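Long-range contacts in probable amidase (PDB 2DC0), which is a probable amidase, an alpha/beta protein of the Amidase family with a long mixed beta sheet in each of its two subunits: residues 70-75 with 162-167; 76-81 with 109-114; 243-248 with 382-387; 274-279 with 339-344; 136-141 with 404-409. All blocks are in the same frame, centred on the assembly; numbering follows the deposited sequence.

Contact 1: residues 70-75 with 162-167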
# COMPACT_ATOMS: atom_id res chain seq x y z
N LEU A 70 -12.34 -10.26 -29.88
CA LEU A 70 -11.54 -9.38 -29.03
C LEU A 70 -10.08 -9.47 -29.45
O LEU A 70 -9.68 -10.45 -30.08
CB LEU A 70 -11.62 -9.81 -27.55
CG LEU A 70 -12.84 -9.47 -26.69
CD1 LEU A 70 -14.09 -10.06 -27.29
CD2 LEU A 70 -12.62 -10.01 -25.28
N THR A 71 -9.29 -8.45 -29.11
CA THR A 71 -7.87 -8.44 -29.43
C THR A 71 -7.10 -8.46 -28.11
O THR A 71 -7.67 -8.19 -27.05
CB THR A 71 -7.48 -7.18 -30.25
OG1 THR A 71 -7.83 -6.01 -29.51
CG2 THR A 71 -8.21 -7.16 -31.59
N VAL A 72 -5.80 -8.77 -28.17
CA VAL A 72 -4.96 -8.85 -26.98
C VAL A 72 -3.60 -8.18 -27.17
O VAL A 72 -2.91 -8.45 -28.15
CB VAL A 72 -4.68 -10.34 -26.61
CG1 VAL A 72 -3.76 -10.42 -25.39
CG2 VAL A 72 -6.00 -11.06 -26.33
N LYS A 73 -3.23 -7.30 -26.24
CA LYS A 73 -1.94 -6.60 -26.29
C LYS A 73 -0.83 -7.64 -26.46
O LYS A 73 -0.85 -8.67 -25.79
CB LYS A 73 -1.73 -5.80 -25.00
CG LYS A 73 -0.50 -4.90 -25.00
CD LYS A 73 -0.44 -4.13 -23.69
CE LYS A 73 0.61 -3.03 -23.73
NZ LYS A 73 0.63 -2.28 -22.44
N ASP A 74 0.16 -7.36 -27.31
CA ASP A 74 1.22 -8.34 -27.57
C ASP A 74 2.26 -8.68 -26.51
O ASP A 74 3.41 -8.95 -26.84
CB ASP A 74 1.94 -8.01 -28.89
CG ASP A 74 2.60 -9.24 -29.51
OD1 ASP A 74 2.04 -10.35 -29.35
OD2 ASP A 74 3.65 -9.11 -30.17
N LEU A 75 1.86 -8.67 -25.24
CA LEU A 75 2.77 -9.07 -24.16
C LEU A 75 2.13 -10.25 -23.44
O LEU A 75 2.74 -10.86 -22.56
CB LEU A 75 3.05 -7.91 -23.19
CG LEU A 75 1.91 -7.17 -22.48
CD1 LEU A 75 1.28 -8.04 -21.40
CD2 LEU A 75 2.49 -5.90 -21.86
N ALA A 162 -13.49 -5.25 -28.00
CA ALA A 162 -12.79 -4.86 -26.79
C ALA A 162 -11.38 -5.39 -26.87
O ALA A 162 -11.04 -6.15 -27.78
CB ALA A 162 -13.50 -5.44 -25.56
N SER A 163 -10.54 -5.00 -25.91
CA SER A 163 -9.17 -5.47 -25.92
C SER A 163 -8.61 -5.58 -24.51
O SER A 163 -9.13 -4.98 -23.57
CB SER A 163 -8.30 -4.52 -26.75
OG SER A 163 -7.02 -5.07 -26.96
N LEU A 164 -7.55 -6.37 -24.38
CA LEU A 164 -6.88 -6.58 -23.10
C LEU A 164 -5.49 -5.95 -23.16
O LEU A 164 -4.72 -6.24 -24.06
CB LEU A 164 -6.75 -8.07 -22.80
CG LEU A 164 -5.91 -8.45 -21.58
CD1 LEU A 164 -6.55 -7.93 -20.31
CD2 LEU A 164 -5.76 -9.98 -21.51
N GLY A 165 -5.19 -5.08 -22.20
CA GLY A 165 -3.89 -4.44 -22.17
C GLY A 165 -3.36 -4.37 -20.75
O GLY A 165 -3.91 -5.03 -19.87
N THR A 166 -2.29 -3.60 -20.53
CA THR A 166 -1.74 -3.45 -19.18
C THR A 166 -1.53 -1.98 -18.85
O THR A 166 -1.51 -1.14 -19.74
CB THR A 166 -0.39 -4.20 -18.99
OG1 THR A 166 0.60 -3.69 -19.90
CG2 THR A 166 -0.57 -5.71 -19.21
N ASP A 167 -1.38 -1.69 -17.57
CA ASP A 167 -1.18 -0.32 -17.12
C ASP A 167 -0.23 -0.36 -15.93
O ASP A 167 -0.54 -0.95 -14.89
CB ASP A 167 -2.53 0.29 -16.71
CG ASP A 167 -2.43 1.76 -16.36
OD1 ASP A 167 -1.58 2.13 -15.53
OD2 ASP A 167 -3.23 2.56 -16.91
O HOH W 1 -10.11 -4.75 -30.10
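T71 pairs with S163, and V72 with L164, as parallel neighbours in the mixed central sheet of the amidase fold; the axes of strands 70-73 and 163-166 approach to 4.7 Å at 16°. Three backbone bonds make the ladder. T71 N gives to A162 O, T71 O accepts from L164 N at 3.2 Å, and K73 N gives to L164 O at 2.8 Å. Apolar contact is lighter: V72 CG1 lies 4.4 Å from L164 CD2, on the face covered by V101, A100 and L104 of helix 99-106, while L70 leans on A162. On the T71 and S163 face the link is polar. With chi1 at 58°, T71 OG1 is tucked between its own backbone N and carbonyl carbon and meets S163 OG at 2.8 Å; a water also joins T71 OG1 to A162 O, and S163 OG has a second partner in S151. Beyond the ladder, K73 runs fully extended across to strand 163-166, at about a right angle to T166, its NZ also bound by the hydroxyls of S147 and S148. K73 NZ donates to T166 OG1 at 2.9 Å, and L75 meets this threonine end-on, with L75 CD1 3.7 Å from T166 CG2.

Contact 2: residues 76-81 with 109-114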
# COMPACT_ATOMS: atom_id res chain seq x y z
N PHE A 76 0.89 -10.55 -23.82
CA PHE A 76 0.11 -11.66 -23.26
C PHE A 76 0.18 -12.82 -24.27
O PHE A 76 -0.25 -12.68 -25.42
CB PHE A 76 -1.37 -11.29 -23.10
CG PHE A 76 -1.67 -10.36 -21.96
CD1 PHE A 76 -1.63 -10.81 -20.64
CD2 PHE A 76 -2.04 -9.04 -22.20
CE1 PHE A 76 -1.97 -9.96 -19.58
CE2 PHE A 76 -2.38 -8.18 -21.15
CZ PHE A 76 -2.35 -8.64 -19.84
N PRO A 77 0.73 -13.97 -23.86
CA PRO A 77 0.78 -15.08 -24.82
C PRO A 77 -0.63 -15.57 -25.16
O PRO A 77 -1.50 -15.64 -24.29
CB PRO A 77 1.60 -16.13 -24.07
CG PRO A 77 2.55 -15.28 -23.27
CD PRO A 77 1.62 -14.22 -22.72
N VAL A 78 -0.86 -15.87 -26.43
CA VAL A 78 -2.15 -16.37 -26.88
C VAL A 78 -1.87 -17.61 -27.72
O VAL A 78 -0.95 -17.61 -28.54
CB VAL A 78 -2.89 -15.31 -27.75
CG1 VAL A 78 -4.14 -15.92 -28.36
CG2 VAL A 78 -3.26 -14.10 -26.91
N LYS A 79 -2.63 -18.67 -27.50
CA LYS A 79 -2.43 -19.91 -28.24
C LYS A 79 -2.50 -19.69 -29.74
O LYS A 79 -3.41 -19.01 -30.24
CB LYS A 79 -3.48 -20.96 -27.85
CG LYS A 79 -3.41 -21.44 -26.42
CD LYS A 79 -4.39 -22.58 -26.19
CE LYS A 79 -4.22 -23.19 -24.81
NZ LYS A 79 -5.10 -24.38 -24.61
N GLY A 80 -1.53 -20.25 -30.46
CA GLY A 80 -1.50 -20.12 -31.91
C GLY A 80 -0.96 -18.80 -32.43
O GLY A 80 -0.97 -18.57 -33.64
N MET A 81 -0.50 -17.93 -31.53
CA MET A 81 0.02 -16.63 -31.93
C MET A 81 1.37 -16.31 -31.29
O MET A 81 1.61 -16.64 -30.13
CB MET A 81 -0.97 -15.52 -31.57
CG MET A 81 -2.31 -15.58 -32.30
SD MET A 81 -3.42 -14.18 -31.95
CE MET A 81 -4.96 -15.02 -31.80
N ALA A 109 -14.68 -16.25 -25.81
CA ALA A 109 -14.29 -15.14 -26.66
C ALA A 109 -13.48 -15.58 -27.86
O ALA A 109 -12.74 -16.56 -27.81
CB ALA A 109 -13.49 -14.12 -25.85
N LEU A 110 -13.64 -14.85 -28.96
CA LEU A 110 -12.89 -15.15 -30.17
C LEU A 110 -11.72 -14.18 -30.22
O LEU A 110 -11.87 -13.02 -30.62
CB LEU A 110 -13.78 -14.97 -31.40
CG LEU A 110 -13.09 -15.08 -32.76
CD1 LEU A 110 -12.34 -16.39 -32.86
CD2 LEU A 110 -14.12 -14.96 -33.87
N LEU A 111 -10.56 -14.64 -29.78
CA LEU A 111 -9.35 -13.82 -29.78
C LEU A 111 -8.73 -13.97 -31.16
O LEU A 111 -8.15 -15.00 -31.48
CB LEU A 111 -8.38 -14.33 -28.70
CG LEU A 111 -9.00 -14.51 -27.31
CD1 LEU A 111 -8.01 -15.16 -26.36
CD2 LEU A 111 -9.45 -13.16 -26.77
N PHE A 112 -8.86 -12.93 -31.99
CA PHE A 112 -8.36 -13.01 -33.36
C PHE A 112 -7.08 -12.26 -33.71
O PHE A 112 -6.59 -12.37 -34.83
CB PHE A 112 -9.46 -12.57 -34.33
CG PHE A 112 -9.80 -11.11 -34.23
CD1 PHE A 112 -9.31 -10.21 -35.18
CD2 PHE A 112 -10.57 -10.63 -33.18
CE1 PHE A 112 -9.59 -8.85 -35.07
CE2 PHE A 112 -10.86 -9.27 -33.07
CZ PHE A 112 -10.37 -8.38 -34.01
N ALA A 113 -6.53 -11.49 -32.78
CA ALA A 113 -5.31 -10.76 -33.11
C ALA A 113 -4.57 -10.18 -31.92
O ALA A 113 -5.15 -9.95 -30.86
CB ALA A 113 -5.64 -9.65 -34.10
N LYS A 114 -3.28 -9.95 -32.13
CA LYS A 114 -2.43 -9.36 -31.10
C LYS A 114 -2.30 -7.91 -31.53
O LYS A 114 -2.18 -7.63 -32.72
CB LYS A 114 -1.05 -10.03 -31.08
CG LYS A 114 -1.08 -11.54 -30.89
CD LYS A 114 -1.69 -11.92 -29.56
CE LYS A 114 -0.79 -11.50 -28.40
NZ LYS A 114 -1.61 -11.27 -27.20
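K114 bonds to F76 across this contact, and its ammonium group is the polar centre of the arrangement. K114 NZ donates to F76 O at 2.6 Å, in the plane of the carbonyl and at 150° to its C=O bond. The same nitrogen also gives to K73 O and, weakly, to V72 O, so that it gathers carbonyls from the end of strand 69-73 and from the loop that follows. The lysine reaches them by folding rather than stretching: chi2 (-62°) and chi3 (-68°) both bend the chain back over the loop.

Apolar atoms line that bent chain. V78 runs past it in the opposite direction, with V78 CG2 3.3 Å from K114 NZ, while V78 CG1 extends to L111 CD1 at 4.4 Å; helix 99-106 closes over this patch through V101. M81 crosses the lysine obliquely, and M81 SD lies 3.7 Å from K114 CG. Its methyl continues to the strand backbone, where M81 CE stands 3.2 Å from L111 O.

A backbone bond within 76-81 closes the turn that carries these side chains. M81 N gives to V78 O at 3.0 Å, completing a type II turn that brings V78 and M81 round to the same lysine. The loop opens the connection from strand 69-73 through helix 99-106 to its parallel neighbour 110-115, a beta-alpha-beta crossover. Carbonyls converging on K114 NZ would probably stabilise its positive charge in this buried setting, while the aliphatic part of the same side chain supplies the surface for V78 and M81.

Contact 3: residues 243-248 with 382-387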
# COMPACT_ATOMS: atom_id res chain seq x y z
N ASP A 243 -4.22 21.05 -5.77
CA ASP A 243 -2.80 21.30 -5.56
C ASP A 243 -1.94 20.39 -6.43
O ASP A 243 -0.95 20.82 -7.02
CB ASP A 243 -2.43 21.20 -4.05
CG ASP A 243 -2.74 19.84 -3.41
OD1 ASP A 243 -3.40 18.98 -4.04
OD2 ASP A 243 -2.33 19.64 -2.25
N PHE A 244 -2.35 19.13 -6.56
CA PHE A 244 -1.63 18.17 -7.39
C PHE A 244 -1.69 18.58 -8.86
O PHE A 244 -0.71 18.43 -9.61
CB PHE A 244 -2.24 16.77 -7.24
CG PHE A 244 -1.60 15.73 -8.12
CD1 PHE A 244 -0.32 15.26 -7.84
CD2 PHE A 244 -2.27 15.25 -9.24
CE1 PHE A 244 0.28 14.31 -8.67
CE2 PHE A 244 -1.67 14.30 -10.08
CZ PHE A 244 -0.40 13.84 -9.79
N LEU A 245 -2.83 19.11 -9.29
CA LEU A 245 -3.03 19.51 -10.69
C LEU A 245 -2.46 20.87 -11.05
O LEU A 245 -2.27 21.19 -12.23
CB LEU A 245 -4.52 19.50 -11.02
CG LEU A 245 -5.23 18.14 -10.99
CD1 LEU A 245 -6.73 18.35 -11.17
CD2 LEU A 245 -4.67 17.26 -12.10
N GLU A 246 -2.18 21.68 -10.03
CA GLU A 246 -1.63 23.01 -10.24
C GLU A 246 -0.47 23.04 -11.24
O GLU A 246 0.58 22.44 -11.01
CB GLU A 246 -1.19 23.58 -8.89
CG GLU A 246 -0.75 25.01 -8.94
CD GLU A 246 -0.63 25.60 -7.55
OE1 GLU A 246 -1.69 25.87 -6.94
OE2 GLU A 246 0.50 25.77 -7.06
N GLY A 247 -0.68 23.73 -12.36
CA GLY A 247 0.34 23.85 -13.38
C GLY A 247 0.63 22.62 -14.22
O GLY A 247 1.53 22.64 -15.06
N ARG A 248 -0.12 21.54 -14.02
CA ARG A 248 0.14 20.33 -14.79
C ARG A 248 -0.84 20.04 -15.92
O ARG A 248 -0.78 18.99 -16.56
CB ARG A 248 0.23 19.13 -13.84
CG ARG A 248 1.41 19.22 -12.88
CD ARG A 248 1.84 17.86 -12.37
NE ARG A 248 2.95 17.92 -11.41
CZ ARG A 248 4.24 18.05 -11.73
NH1 ARG A 248 4.62 18.13 -13.00
NH2 ARG A 248 5.15 18.08 -10.76
N ILE A 382 2.68 11.38 -18.10
CA ILE A 382 2.67 10.25 -17.18
C ILE A 382 2.39 10.67 -15.73
O ILE A 382 1.86 9.89 -14.94
CB ILE A 382 4.01 9.47 -17.27
CG1 ILE A 382 3.80 8.01 -16.89
CG2 ILE A 382 5.06 10.11 -16.37
CD1 ILE A 382 3.01 7.23 -17.91
N THR A 383 2.73 11.91 -15.40
CA THR A 383 2.53 12.41 -14.03
C THR A 383 1.09 12.33 -13.52
O THR A 383 0.88 12.05 -12.34
CB THR A 383 3.01 13.87 -13.90
OG1 THR A 383 4.39 13.96 -14.29
CG2 THR A 383 2.88 14.34 -12.46
N LEU A 384 0.08 12.57 -14.38
CA LEU A 384 -1.33 12.53 -13.99
C LEU A 384 -1.85 11.13 -13.68
O LEU A 384 -2.75 10.95 -12.86
CB LEU A 384 -2.19 13.14 -15.10
CG LEU A 384 -1.91 14.62 -15.39
CD1 LEU A 384 -2.78 15.08 -16.55
CD2 LEU A 384 -2.16 15.45 -14.15
N THR A 385 -1.29 10.13 -14.33
CA THR A 385 -1.74 8.76 -14.14
C THR A 385 -0.92 7.87 -13.21
O THR A 385 -1.48 7.07 -12.46
CB THR A 385 -1.85 8.05 -15.50
OG1 THR A 385 -0.64 8.23 -16.23
CG2 THR A 385 -3.01 8.62 -16.30
N LEU A 386 0.39 8.01 -13.24
CA LEU A 386 1.25 7.14 -12.44
C LEU A 386 0.99 6.96 -10.94
O LEU A 386 1.23 5.88 -10.40
CB LEU A 386 2.72 7.54 -12.67
CG LEU A 386 3.28 8.87 -12.15
CD1 LEU A 386 3.55 8.77 -10.66
CD2 LEU A 386 4.59 9.20 -12.89
N PRO A 387 0.47 7.98 -10.24
CA PRO A 387 0.23 7.80 -8.80
C PRO A 387 -0.73 6.66 -8.46
O PRO A 387 -0.50 5.91 -7.51
CB PRO A 387 -0.35 9.15 -8.37
CG PRO A 387 0.22 10.12 -9.38
CD PRO A 387 0.07 9.34 -10.66
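F244 points the far end of its ring into the backbone of 382-387: F244 CZ stands 3.4 Å from T383 O, which lies at the ring edge and in the ring plane. The same atom is 3.8 Å from P387 CG, the proline approaching obliquely. CG of F244 is anti to its backbone N (chi1 177°), which sends the ring out from the helix toward these partners. Next along the chain, L245 meets L384 at about a right angle, with L245 CD2 3.7 Å from L384 CD2. That leucine methyl also borders the phenyl ring, F244 CE2 being 4.3 Å from L384 CD2, so L384 is shared by two successive residues.

F244 and L245 belong to the last turn of helix 242-245, in the connection between parallel strands 237-240 and 270-273 of the mixed sheet, after which a type II turn, closed by R248 N giving to L245 O at 2.8 Å, reverses the chain. Across the contact lies the link between helices 377-382 and 386-390, where 383-385 keep helical backbone angles without regular bonding. Y282 of helix 281-296 packs on T383, and P357 on L384.

The turn brings R248 back to T383, and the two side chains cross nearly perpendicularly. T383 CG2 sits over one face of the guanidinium, offset toward its rim, and is 3.7 Å from R248 CD. The threonine hydroxyl is engaged elsewhere, bound to E379 O of the preceding helix, consistent with the methyl being the branch that meets the arginine. R248 NH1 has the like-charged K375 NZ close by.

Contact 4: residues 274-279 with 339-344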
# COMPACT_ATOMS: atom_id res chain seq x y z
N VAL A 274 -9.58 18.56 -2.53
CA VAL A 274 -8.84 17.69 -1.62
C VAL A 274 -7.36 17.96 -1.86
O VAL A 274 -6.99 18.48 -2.91
CB VAL A 274 -9.11 16.17 -1.86
CG1 VAL A 274 -10.58 15.84 -1.63
CG2 VAL A 274 -8.67 15.78 -3.27
N SER A 275 -6.53 17.60 -0.89
CA SER A 275 -5.08 17.81 -1.02
C SER A 275 -4.38 16.49 -1.32
O SER A 275 -4.59 15.49 -0.64
CB SER A 275 -4.51 18.41 0.26
OG SER A 275 -3.09 18.50 0.19
N LEU A 276 -3.55 16.49 -2.34
CA LEU A 276 -2.78 15.33 -2.78
C LEU A 276 -1.41 15.74 -3.31
O LEU A 276 -1.16 15.65 -4.51
CB LEU A 276 -3.67 14.37 -3.57
CG LEU A 276 -2.99 13.12 -4.13
CD1 LEU A 276 -3.47 11.88 -3.39
CD2 LEU A 276 -3.29 12.99 -5.62
N PRO A 277 -0.55 16.28 -2.43
CA PRO A 277 0.79 16.76 -2.79
C PRO A 277 1.60 15.78 -3.63
O PRO A 277 2.00 16.09 -4.75
CB PRO A 277 1.44 17.02 -1.44
CG PRO A 277 0.28 17.37 -0.56
CD PRO A 277 -0.74 16.34 -0.97
N LEU A 278 1.85 14.60 -3.07
CA LEU A 278 2.61 13.57 -3.76
C LEU A 278 3.91 14.13 -4.32
O LEU A 278 4.29 13.84 -5.46
CB LEU A 278 1.77 12.97 -4.90
CG LEU A 278 0.46 12.30 -4.48
CD1 LEU A 278 -0.27 11.75 -5.71
CD2 LEU A 278 0.77 11.17 -3.51
N GLU A 279 4.60 14.95 -3.53
CA GLU A 279 5.85 15.53 -3.99
C GLU A 279 6.88 14.45 -4.28
O GLU A 279 7.06 13.53 -3.48
CB GLU A 279 6.39 16.53 -2.96
CG GLU A 279 5.38 17.61 -2.60
CD GLU A 279 6.01 18.76 -1.84
OE1 GLU A 279 6.66 18.50 -0.80
OE2 GLU A 279 5.84 19.92 -2.27
N LEU A 339 -0.32 6.91 2.61
CA LEU A 339 -1.24 7.58 3.54
C LEU A 339 -1.86 8.84 2.92
O LEU A 339 -3.02 9.17 3.20
CB LEU A 339 -0.52 7.93 4.85
CG LEU A 339 -1.37 8.57 5.97
CD1 LEU A 339 -2.56 7.67 6.31
CD2 LEU A 339 -0.49 8.80 7.20
N GLU A 340 -1.09 9.54 2.09
CA GLU A 340 -1.57 10.76 1.43
C GLU A 340 -2.77 10.50 0.53
O GLU A 340 -3.73 11.28 0.50
CB GLU A 340 -0.47 11.38 0.56
CG GLU A 340 0.49 12.28 1.30
CD GLU A 340 1.43 13.00 0.36
OE1 GLU A 340 0.96 13.52 -0.67
OE2 GLU A 340 2.65 13.04 0.65
N LEU A 341 -2.71 9.41 -0.23
CA LEU A 341 -3.81 9.06 -1.11
C LEU A 341 -5.03 8.64 -0.29
O LEU A 341 -6.16 9.01 -0.61
CB LEU A 341 -3.39 7.93 -2.06
CG LEU A 341 -4.50 7.44 -3.01
CD1 LEU A 341 -5.12 8.63 -3.75
CD2 LEU A 341 -3.92 6.43 -4.00
N VAL A 342 -4.80 7.87 0.76
CA VAL A 342 -5.87 7.41 1.63
C VAL A 342 -6.62 8.60 2.23
O VAL A 342 -7.86 8.61 2.29
CB VAL A 342 -5.31 6.52 2.77
CG1 VAL A 342 -6.40 6.23 3.81
CG2 VAL A 342 -4.77 5.22 2.19
N LYS A 343 -5.86 9.61 2.66
CA LYS A 343 -6.44 10.81 3.25
C LYS A 343 -7.23 11.62 2.22
O LYS A 343 -8.29 12.18 2.54
CB LYS A 343 -5.34 11.67 3.87
CG LYS A 343 -4.69 11.00 5.08
CD LYS A 343 -3.40 11.69 5.53
CE LYS A 343 -3.65 13.02 6.21
NZ LYS A 343 -2.37 13.54 6.77
N ALA A 344 -6.74 11.68 0.99
CA ALA A 344 -7.44 12.44 -0.04
C ALA A 344 -8.78 11.80 -0.38
O ALA A 344 -9.74 12.49 -0.71
CB ALA A 344 -6.57 12.56 -1.29
O HOH W 2 -3.69 13.83 1.32
O HOH W 3 3.88 14.96 -0.75
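V274 meets the helix at A344: V274 CG1 lies 3.6 Å from A344 O, and its other methyl faces the alanine CB. At S275 the backbone takes over. S275 O rests 3.6 Å from A344 CB, and a water donates both to this oxygen and to E340 O, which also keeps its helical bond from A344 N. The S275 hydroxyl turns elsewhere, to D243. L276 supplies the buried apolar link: it lies beside L341, pointing the same way, with L276 CD1 3.7 Å from L341 CD1 and 3.6 Å from L341 CA.

P277 then brings its ring to the glutamate, P277 CD being 3.3 Å from E340 OE1. E340 is extended beyond CG (chi2 -172°), which carries its carboxylate out to L278. That leucine, with left-handed helical backbone angles, presents its N-H to the same oxygen; L278 N donates at 2.8 Å and 161° to the syn lone pair of E340 OE1. A second water receives from E279 N and gives to E340 OE2 at 2.7 Å.

The loop thus carries the chain from strand 270-273 to helix 281-296 along one flank of helix 324-345, whose K343 forms a salt bridge with E226 of the second subunit. With one carboxylate oxygen taking a backbone N-H directly and the other linked to the next through water, E340 acts as an anchor for the turning backbone, and these donors would probably favour its ionised form.

Contact 5: residues 136-141 with 404-409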
# COMPACT_ATOMS: atom_id res chain seq x y z
N ASN A 136 -3.01 7.36 -33.99
CA ASN A 136 -4.26 7.69 -33.33
C ASN A 136 -5.47 7.38 -34.20
O ASN A 136 -5.47 7.67 -35.40
CB ASN A 136 -4.25 9.17 -32.94
CG ASN A 136 -5.41 9.54 -32.05
OD1 ASN A 136 -6.56 9.59 -32.49
ND2 ASN A 136 -5.11 9.81 -30.79
N ALA A 137 -6.50 6.81 -33.59
CA ALA A 137 -7.72 6.44 -34.29
C ALA A 137 -8.43 7.62 -34.95
O ALA A 137 -8.99 7.48 -36.03
CB ALA A 137 -8.68 5.74 -33.32
N VAL A 138 -8.40 8.78 -34.31
CA VAL A 138 -9.07 9.97 -34.84
C VAL A 138 -8.25 10.76 -35.85
O VAL A 138 -8.79 11.27 -36.84
CB VAL A 138 -9.49 10.92 -33.69
CG1 VAL A 138 -10.14 12.17 -34.26
CG2 VAL A 138 -10.46 10.20 -32.76
N ASP A 139 -6.95 10.85 -35.62
CA ASP A 139 -6.06 11.59 -36.51
C ASP A 139 -4.74 10.82 -36.59
O ASP A 139 -3.97 10.80 -35.63
CB ASP A 139 -5.84 13.00 -35.93
CG ASP A 139 -4.96 13.87 -36.80
OD1 ASP A 139 -4.28 13.33 -37.70
OD2 ASP A 139 -4.94 15.10 -36.57
N PRO A 140 -4.46 10.19 -37.74
CA PRO A 140 -3.24 9.41 -37.96
C PRO A 140 -1.93 10.20 -37.85
O PRO A 140 -0.85 9.60 -37.85
CB PRO A 140 -3.46 8.80 -39.34
CG PRO A 140 -4.25 9.86 -40.04
CD PRO A 140 -5.26 10.25 -38.99
N SER A 141 -2.02 11.52 -37.76
CA SER A 141 -0.82 12.35 -37.63
C SER A 141 -0.49 12.54 -36.16
O SER A 141 0.57 13.07 -35.81
CB SER A 141 -1.03 13.72 -38.30
OG SER A 141 -2.01 14.49 -37.61
N GLU A 404 -9.10 20.45 -29.94
CA GLU A 404 -8.49 20.35 -31.26
C GLU A 404 -9.17 19.25 -32.08
O GLU A 404 -8.53 18.58 -32.89
CB GLU A 404 -6.98 20.09 -31.15
CG GLU A 404 -6.18 21.32 -30.73
CD GLU A 404 -4.73 21.02 -30.40
OE1 GLU A 404 -4.17 20.05 -30.97
OE2 GLU A 404 -4.13 21.76 -29.59
N GLY A 405 -10.46 19.00 -31.63
CA GLY A 405 -11.24 17.94 -32.25
C GLY A 405 -10.77 16.56 -31.82
O GLY A 405 -11.18 15.55 -32.39
N MSE A 406 -9.75 16.63 -30.67
CA MSE A 406 -9.24 15.31 -30.24
C MSE A 406 -9.85 14.92 -28.90
O MSE A 406 -10.22 15.78 -28.10
CB MSE A 406 -7.72 15.36 -30.12
CG MSE A 406 -7.03 15.61 -31.45
SE MSE A 406 -7.30 14.14 -32.68
CE MSE A 406 -6.09 12.88 -31.83
N PRO A 407 -9.98 13.61 -28.65
CA PRO A 407 -10.55 13.10 -27.40
C PRO A 407 -9.68 13.46 -26.20
O PRO A 407 -8.45 13.49 -26.30
CB PRO A 407 -10.59 11.58 -27.62
CG PRO A 407 -10.69 11.45 -29.11
CD PRO A 407 -9.74 12.51 -29.60
N VAL A 408 -10.33 13.73 -25.07
CA VAL A 408 -9.65 14.03 -23.82
C VAL A 408 -10.35 13.19 -22.77
O VAL A 408 -11.56 13.29 -22.61
CB VAL A 408 -9.78 15.51 -23.42
CG1 VAL A 408 -9.03 15.74 -22.10
CG2 VAL A 408 -9.23 16.41 -24.50
N GLY A 409 -9.59 12.37 -22.04
CA GLY A 409 -10.21 11.52 -21.04
C GLY A 409 -10.23 12.03 -19.61
O GLY A 409 -9.47 12.93 -19.24
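The methyl of M406, modelled as selenomethionine, stands over the flat carboxamide of N136: M406 CE is 3.4 Å from N136 CG and equally far from N136 OD1 and ND2. The residue opens strand 406-413, just after the tight turn of a beta hairpin with strand 395-403, and E404 and G405 in that turn have positive phi. Bends at chi2 (-66°) and chi3 (-74°) fold the M406 chain over the loop 136-141.

The apolar part centres on V138, which slides past both strand residues in the opposite direction. V138 CG1 lies 3.8 Å from M406 SE, and V138 CG2 is 3.9 Å from P407 CG. D139 flanks the selenium, its CB 3.7 Å from M406 SE.

Polar bonds in and around the loop hold these groups. N136 OD1 takes V138 N at 2.7 Å, in the plane of its carbonyl, forming an Asx turn, while N136 ND2 is bound to F178 O and Q143 O; the amide under the methyl is therefore gripped from both ends. A second Asx turn follows at D139, where D139 OD1 accepts from S141 N at 2.9 Å and from S141 OG at 2.6 Å, both from the same face of the carboxylate plane.

Contacts 1 and 2 are buried and share the sheet: strands 69-73 and 110-115 are neighbours, and contact 2 is nested within the loop closed by contact 1. Contact 1 is held mainly by its backbone ladder, contact 2 by a lysine. Contacts 3 and 4 form a second pair, linked through D243 to S275 and L276; contact 3 is buried and mostly apolar, with one arginine at its margin, while contact 4, partly exposed and beside the second subunit, uses waters and a carboxylate. Contact 5, also partly exposed, reaches the same sheet as contacts 1 and 2 but without touch, and packs by side chains. Contacts 2 and 4 lie farthest apart, about 40 Å between centres.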